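Local coordinates for putative O-acetylhomoserine (Thiol)-lyase (Campylobacter jejuni, PDB 4OC9), which probably uses pyridoxal 5'-phosphate to transfer the aminocarboxypropyl group of O-acetylhomoserine to a sulfur nucleophile such as sulfide, giving homocysteine, at residues I149-L154 with E165-I170; C180-A185 with L190-H195. All coordinates share one frame; numbering follows the deposited sequence.

How the contacts relate
Contacts 1 and 2 follow one another along the chain and meet on neighbouring parallel strands, 146-152 and 177-181, of the large sheet; their centres lie about 10 Å apart. Contact 1 packs helix 164-174 on that sheet, and contact 2 folds the loop after strand 177-181 back on the strand's end. The backbones join through D181 N and F151 O at 2.9 Å, the side chains through S153 OG and N182 OD1, a probable hydrogen bond of 2.7 Å. S153 CB also packs on L190 CD2 at 3.5 Å. The cofactor side is reached through D181, whose OD2 lies close to N1 of the pyridoxylated lysine at position 206.

Contact 1: I149-L154 with E165-I170; sequences IFFESL and EKINQI
I149 and F151, on strand 146-152, meet I167 of helix 164-174, with the closest CA atoms, those of I149 and I167, 8.4 Å apart. Strand, helix and the following strand 177-181 form a beta-alpha-beta unit of the large sheet, in the cofactor-binding fold of this pyridoxal-phosphate family. The strand is bonded on both edges: I149 and F151 pair with strand 177-181, while F150 pairs with strand 101-105. Strand alternation sends I149 and F151 toward the helix and F150 away from it, onto helix 110-119. The contact is wholly apolar, and its three touching residues are buried. I167 is the shared partner, its two methyl ends doing different work. With CG1 beside the backbone N (chi1 -69°), I167 CG2 stands anti to it and reaches I149 CG2 at 4.0 Å, the two side chains running alongside each other in opposite senses. I167 CG2 also lies above the rim of the F151 ring, on the same side as I167 CD1 and 3.9 Å from F151 CE1. On the strand side, F151 holds CG between its own backbone N and carbonyl carbon (chi1 67°), which turns a face of the ring to the helix. I149 also rests on L138 of helix 136-141, and F151 on C180 of the next strand, which extends the apolar layer beyond the pair. The long arm of I167 comes down from the helix onto the F151 face in a CH-pi contact: I167 CD1 stands 3.8 Å from the centroid of the F151 ring, just 5° off the normal.

Contact 2: C180-A185 with L190-H195; sequences CDNTVA and LQPFKH
C180 and P192 face each other with CA atoms 7.2 Å apart where strand 177-181 ends, and the chain returns so that the CA atoms of A185 and L190 come to 6.0 Å at the other end. N182 carries the polar part: its ND2 donates to L190 O at 3.0 Å, with an N-H...O angle of 156°. The donor sits above the carbonyl plane, 38° out of it. With CG anti to the backbone N (chi1 -162°), the N182 side chain lies aslant against the CG-CD edge of the P192 ring, N182 ND2 3.3 Å from P192 CD and N182 CG 3.6 Å from P192 CG. Outside partners grip both ends of this buried amide: S153 OG bonds to OD1, and E73 OE1 takes a further bond from ND2. C180 SG meets P192 CG at 3.7 Å from the strand side, while I200 of strand 199-203 also touches the proline. At the far end the contact is methyl to methylene, A185 CB lying 3.9 Å from L190 CB. D181 points away from this packing; its OD1 accepts from T183 OG1 and from T183 N, which meets OD1 almost head-on, closing an Asx turn that holds the carboxylate. The turn thus leaves D181 at the cofactor end of the strand, as expected of the aspartate beside the pyridine nitrogen in fold-type I pyridoxal-phosphate enzymes.

Contact 1: I149-L154 with E165-I170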
loop_
_atom_site.group_PDB
_atom_site.type_symbol
_atom_site.label_atom_id
_atom_site.label_comp_id
_atom_site.label_asym_id
_atom_site.label_seq_id
_atom_site.Cartn_x
_atom_site.Cartn_y
_atom_site.Cartn_z
ATOM N N ILE D 149 23.652 -14.065 -25.395
ATOM C CA ILE D 149 22.877 -13.947 -26.639
ATOM C C ILE D 149 21.480 -13.512 -26.165
ATOM O O ILE D 149 20.770 -14.295 -25.517
ATOM C CB ILE D 149 22.844 -15.249 -27.413
ATOM C CG1 ILE D 149 24.276 -15.591 -27.883
ATOM C CG2 ILE D 149 21.924 -15.086 -28.597
ATOM C CD1 ILE D 149 24.429 -16.926 -28.581
ATOM N N PHE D 150 21.138 -12.251 -26.458
ATOM C CA PHE D 150 19.892 -11.663 -26.025
ATOM C C PHE D 150 18.891 -11.405 -27.111
ATOM O O PHE D 150 19.234 -10.857 -28.152
ATOM C CB PHE D 150 20.191 -10.327 -25.354
ATOM C CG PHE D 150 18.992 -9.699 -24.696
ATOM C CD1 PHE D 150 18.130 -8.890 -25.414
ATOM C CD2 PHE D 150 18.740 -9.913 -23.350
ATOM C CE1 PHE D 150 17.023 -8.336 -24.813
ATOM C CE2 PHE D 150 17.628 -9.353 -22.746
ATOM C CZ PHE D 150 16.768 -8.569 -23.483
ATOM N N PHE D 151 17.646 -11.795 -26.842
ATOM C CA PHE D 151 16.569 -11.605 -27.801
ATOM C C PHE D 151 15.211 -11.676 -27.114
ATOM O O PHE D 151 15.106 -12.075 -25.945
ATOM C CB PHE D 151 16.599 -12.697 -28.859
ATOM C CG PHE D 151 16.284 -14.056 -28.323
ATOM C CD1 PHE D 151 17.257 -14.814 -27.726
ATOM C CD2 PHE D 151 15.034 -14.593 -28.468
ATOM C CE1 PHE D 151 16.979 -16.089 -27.267
ATOM C CE2 PHE D 151 14.740 -15.869 -28.004
ATOM C CZ PHE D 151 15.716 -16.617 -27.392
ATOM N N GLU D 152 14.183 -11.283 -27.847
ATOM C CA GLU D 152 12.817 -11.313 -27.344
ATOM C C GLU D 152 12.064 -12.438 -28.067
ATOM O O GLU D 152 12.326 -12.731 -29.249
ATOM C CB GLU D 152 12.127 -9.974 -27.524
ATOM C CG GLU D 152 12.696 -8.881 -26.644
ATOM C CD GLU D 152 12.075 -7.499 -26.835
ATOM O OE1 GLU D 152 11.099 -7.380 -27.596
ATOM O OE2 GLU D 152 12.614 -6.527 -26.254
ATOM N N SER D 153 11.176 -13.098 -27.343
ATOM C CA SER D 153 10.398 -14.182 -27.903
ATOM C C SER D 153 9.393 -13.643 -28.929
ATOM O O SER D 153 9.190 -14.230 -29.985
ATOM C CB SER D 153 9.674 -14.960 -26.792
ATOM O OG SER D 153 8.749 -14.164 -26.054
ATOM N N LEU D 154 8.788 -12.519 -28.595
ATOM C CA LEU D 154 7.788 -11.836 -29.418
ATOM C C LEU D 154 8.212 -10.401 -29.235
ATOM O O LEU D 154 8.024 -9.819 -28.172
ATOM C CB LEU D 154 6.426 -12.164 -28.844
ATOM C CG LEU D 154 5.231 -11.570 -29.507
ATOM C CD1 LEU D 154 5.248 -11.928 -30.971
ATOM C CD2 LEU D 154 3.977 -12.111 -28.816
ATOM N N GLU D 165 14.598 -22.507 -31.224
ATOM C CA GLU D 165 15.415 -23.728 -31.409
ATOM C C GLU D 165 16.755 -23.489 -32.133
ATOM O O GLU D 165 17.762 -24.084 -31.765
ATOM C CB GLU D 165 14.675 -24.810 -32.177
ATOM C CG GLU D 165 13.472 -25.381 -31.467
ATOM C CD GLU D 165 12.804 -26.462 -32.286
ATOM O OE1 GLU D 165 13.354 -26.818 -33.368
ATOM O OE2 GLU D 165 11.741 -26.951 -31.852
ATOM N N LYS D 166 16.736 -22.631 -33.151
ATOM C CA LYS D 166 17.938 -22.314 -33.914
ATOM C C LYS D 166 18.879 -21.448 -33.149
ATOM O O LYS D 166 20.086 -21.558 -33.325
ATOM C CB LYS D 166 17.583 -21.686 -35.246
ATOM C CG LYS D 166 16.841 -22.658 -36.125
ATOM C CD LYS D 166 16.550 -22.087 -37.492
ATOM C CE LYS D 166 15.813 -23.135 -38.321
ATOM N NZ LYS D 166 15.480 -22.646 -39.684
ATOM N N ILE D 167 18.354 -20.561 -32.306
ATOM C CA ILE D 167 19.213 -19.717 -31.499
ATOM C C ILE D 167 19.889 -20.619 -30.467
ATOM O O ILE D 167 21.084 -20.506 -30.190
ATOM C CB ILE D 167 18.441 -18.602 -30.809
ATOM C CG1 ILE D 167 17.954 -17.610 -31.852
ATOM C CG2 ILE D 167 19.342 -17.839 -29.846
ATOM C CD1 ILE D 167 17.100 -16.472 -31.310
ATOM N N ASN D 168 19.105 -21.522 -29.909
ATOM C CA ASN D 168 19.571 -22.464 -28.925
ATOM C C ASN D 168 20.715 -23.320 -29.457
ATOM O O ASN D 168 21.714 -23.522 -28.769
ATOM C CB ASN D 168 18.473 -23.425 -28.551
ATOM C CG ASN D 168 18.884 -24.343 -27.437
ATOM O OD1 ASN D 168 19.435 -23.894 -26.425
ATOM N ND2 ASN D 168 18.593 -25.638 -27.583
ATOM N N GLN D 169 20.556 -23.847 -30.667
ATOM C CA GLN D 169 21.614 -24.666 -31.281
ATOM C C GLN D 169 22.939 -23.960 -31.267
ATOM O O GLN D 169 23.935 -24.495 -30.809
ATOM C CB GLN D 169 21.306 -25.027 -32.734
ATOM C CG GLN D 169 20.242 -26.076 -33.022
ATOM C CD GLN D 169 19.871 -26.099 -34.504
ATOM O OE1 GLN D 169 20.297 -25.242 -35.278
ATOM N NE2 GLN D 169 19.036 -27.060 -34.887
ATOM N N ILE D 170 22.937 -22.758 -31.804
ATOM C CA ILE D 170 24.120 -21.937 -31.873
ATOM C C ILE D 170 24.682 -21.643 -30.498
ATOM O O ILE D 170 25.903 -21.721 -30.288
ATOM C CB ILE D 170 23.812 -20.601 -32.584
ATOM C CG1 ILE D 170 23.417 -20.876 -34.065
ATOM C CG2 ILE D 170 25.022 -19.686 -32.534
ATOM C CD1 ILE D 170 23.011 -19.654 -34.864
#

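Contact 2: C180-A185 with L190-H195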
loop_
_atom_site.group_PDB
_atom_site.type_symbol
_atom_site.label_atom_id
_atom_site.label_comp_id
_atom_site.label_asym_id
_atom_site.label_seq_id
_atom_site.Cartn_x
_atom_site.Cartn_y
_atom_site.Cartn_z
ATOM N N CYS D 180 16.306 -14.839 -22.919
ATOM C CA CYS D 180 15.082 -14.529 -23.628
ATOM C C CYS D 180 14.146 -13.638 -22.814
ATOM O O CYS D 180 13.748 -14.007 -21.738
ATOM C CB CYS D 180 14.320 -15.815 -23.983
ATOM S SG CYS D 180 12.734 -15.549 -24.839
ATOM N N ASP D 181 13.760 -12.506 -23.386
ATOM C CA ASP D 181 12.833 -11.574 -22.786
ATOM C C ASP D 181 11.468 -12.066 -23.274
ATOM O O ASP D 181 11.090 -11.887 -24.438
ATOM C CB ASP D 181 13.160 -10.160 -23.230
ATOM C CG ASP D 181 12.233 -9.115 -22.642
ATOM O OD1 ASP D 181 11.017 -9.394 -22.462
ATOM O OD2 ASP D 181 12.719 -7.991 -22.401
ATOM N N ASN D 182 10.714 -12.691 -22.369
ATOM C CA ASN D 182 9.394 -13.278 -22.717
ATOM C C ASN D 182 8.231 -12.424 -22.217
ATOM O O ASN D 182 7.116 -12.921 -22.022
ATOM C CB ASN D 182 9.333 -14.668 -22.060
ATOM C CG ASN D 182 8.282 -15.566 -22.655
ATOM O OD1 ASN D 182 8.068 -15.536 -23.842
ATOM N ND2 ASN D 182 7.681 -16.432 -21.843
ATOM N N THR D 183 8.482 -11.132 -22.037
ATOM C CA THR D 183 7.474 -10.198 -21.540
ATOM C C THR D 183 6.150 -10.163 -22.248
ATOM O O THR D 183 5.082 -10.330 -21.644
ATOM C CB THR D 183 7.999 -8.765 -21.607
ATOM O OG1 THR D 183 9.183 -8.620 -20.788
ATOM C CG2 THR D 183 6.945 -7.819 -21.132
ATOM N N VAL D 184 6.188 -9.976 -23.560
ATOM C CA VAL D 184 4.966 -9.896 -24.317
ATOM C C VAL D 184 4.164 -11.197 -24.451
ATOM O O VAL D 184 2.919 -11.210 -24.341
ATOM C CB VAL D 184 5.266 -9.377 -25.725
ATOM C CG1 VAL D 184 3.955 -9.237 -26.513
ATOM C CG2 VAL D 184 5.966 -8.047 -25.639
ATOM N N ALA D 185 4.841 -12.295 -24.727
ATOM C CA ALA D 185 4.144 -13.566 -24.885
ATOM C C ALA D 185 3.559 -14.065 -23.580
ATOM O O ALA D 185 2.469 -14.625 -23.542
ATOM C CB ALA D 185 5.091 -14.599 -25.454
ATOM N N LEU D 190 3.844 -18.931 -24.197
ATOM C CA LEU D 190 5.096 -19.466 -24.655
ATOM C C LEU D 190 6.043 -19.782 -23.507
ATOM O O LEU D 190 6.196 -18.983 -22.575
ATOM C CB LEU D 190 5.745 -18.446 -25.594
ATOM C CG LEU D 190 7.076 -18.853 -26.204
ATOM C CD1 LEU D 190 6.895 -20.111 -27.030
ATOM C CD2 LEU D 190 7.573 -17.754 -27.094
ATOM N N GLN D 191 6.728 -20.919 -23.600
ATOM C CA GLN D 191 7.654 -21.344 -22.554
ATOM C C GLN D 191 9.059 -21.492 -23.119
ATOM O O GLN D 191 9.463 -22.572 -23.491
ATOM C CB GLN D 191 7.210 -22.685 -21.978
ATOM C CG GLN D 191 5.770 -22.783 -21.482
ATOM C CD GLN D 191 4.696 -22.919 -22.593
ATOM O OE1 GLN D 191 4.932 -23.481 -23.681
ATOM N NE2 GLN D 191 3.492 -22.432 -22.287
ATOM N N PRO D 192 9.819 -20.403 -23.180
ATOM C CA PRO D 192 11.157 -20.512 -23.759
ATOM C C PRO D 192 12.027 -21.618 -23.184
ATOM O O PRO D 192 12.841 -22.199 -23.927
ATOM C CB PRO D 192 11.766 -19.145 -23.499
ATOM C CG PRO D 192 10.591 -18.229 -23.447
ATOM C CD PRO D 192 9.501 -19.021 -22.784
ATOM N N PHE D 193 11.892 -21.940 -21.909
ATOM C CA PHE D 193 12.721 -23.017 -21.358
ATOM C C PHE D 193 12.548 -24.343 -22.089
ATOM O O PHE D 193 13.495 -25.135 -22.179
ATOM C CB PHE D 193 12.569 -23.236 -19.855
ATOM C CG PHE D 193 12.968 -22.055 -19.039
ATOM C CD1 PHE D 193 14.186 -21.431 -19.270
ATOM C CD2 PHE D 193 12.242 -21.704 -17.917
ATOM C CE1 PHE D 193 14.601 -20.379 -18.496
ATOM C CE2 PHE D 193 12.681 -20.668 -17.104
ATOM C CZ PHE D 193 13.856 -20.003 -17.396
ATOM N N LYS D 194 11.347 -24.610 -22.575
ATOM C CA LYS D 194 11.097 -25.816 -23.325
ATOM C C LYS D 194 11.970 -25.901 -24.528
ATOM O O LYS D 194 12.256 -27.001 -24.990
ATOM C CB LYS D 194 9.676 -25.888 -23.814
ATOM C CG LYS D 194 8.699 -26.484 -22.840
ATOM C CD LYS D 194 7.322 -26.232 -23.398
ATOM C CE LYS D 194 6.289 -27.029 -22.609
ATOM N NZ LYS D 194 4.947 -26.911 -23.228
ATOM N N HIS D 195 12.430 -24.758 -25.031
ATOM C CA HIS D 195 13.262 -24.788 -26.194
ATOM C C HIS D 195 14.722 -24.515 -26.026
ATOM O O HIS D 195 15.393 -24.058 -26.953
ATOM C CB HIS D 195 12.650 -23.885 -27.235
ATOM C CG HIS D 195 11.211 -24.201 -27.459
ATOM N ND1 HIS D 195 10.803 -25.309 -28.151
ATOM C CD2 HIS D 195 10.092 -23.571 -27.053
ATOM C CE1 HIS D 195 9.485 -25.343 -28.170
ATOM N NE2 HIS D 195 9.032 -24.290 -27.527
#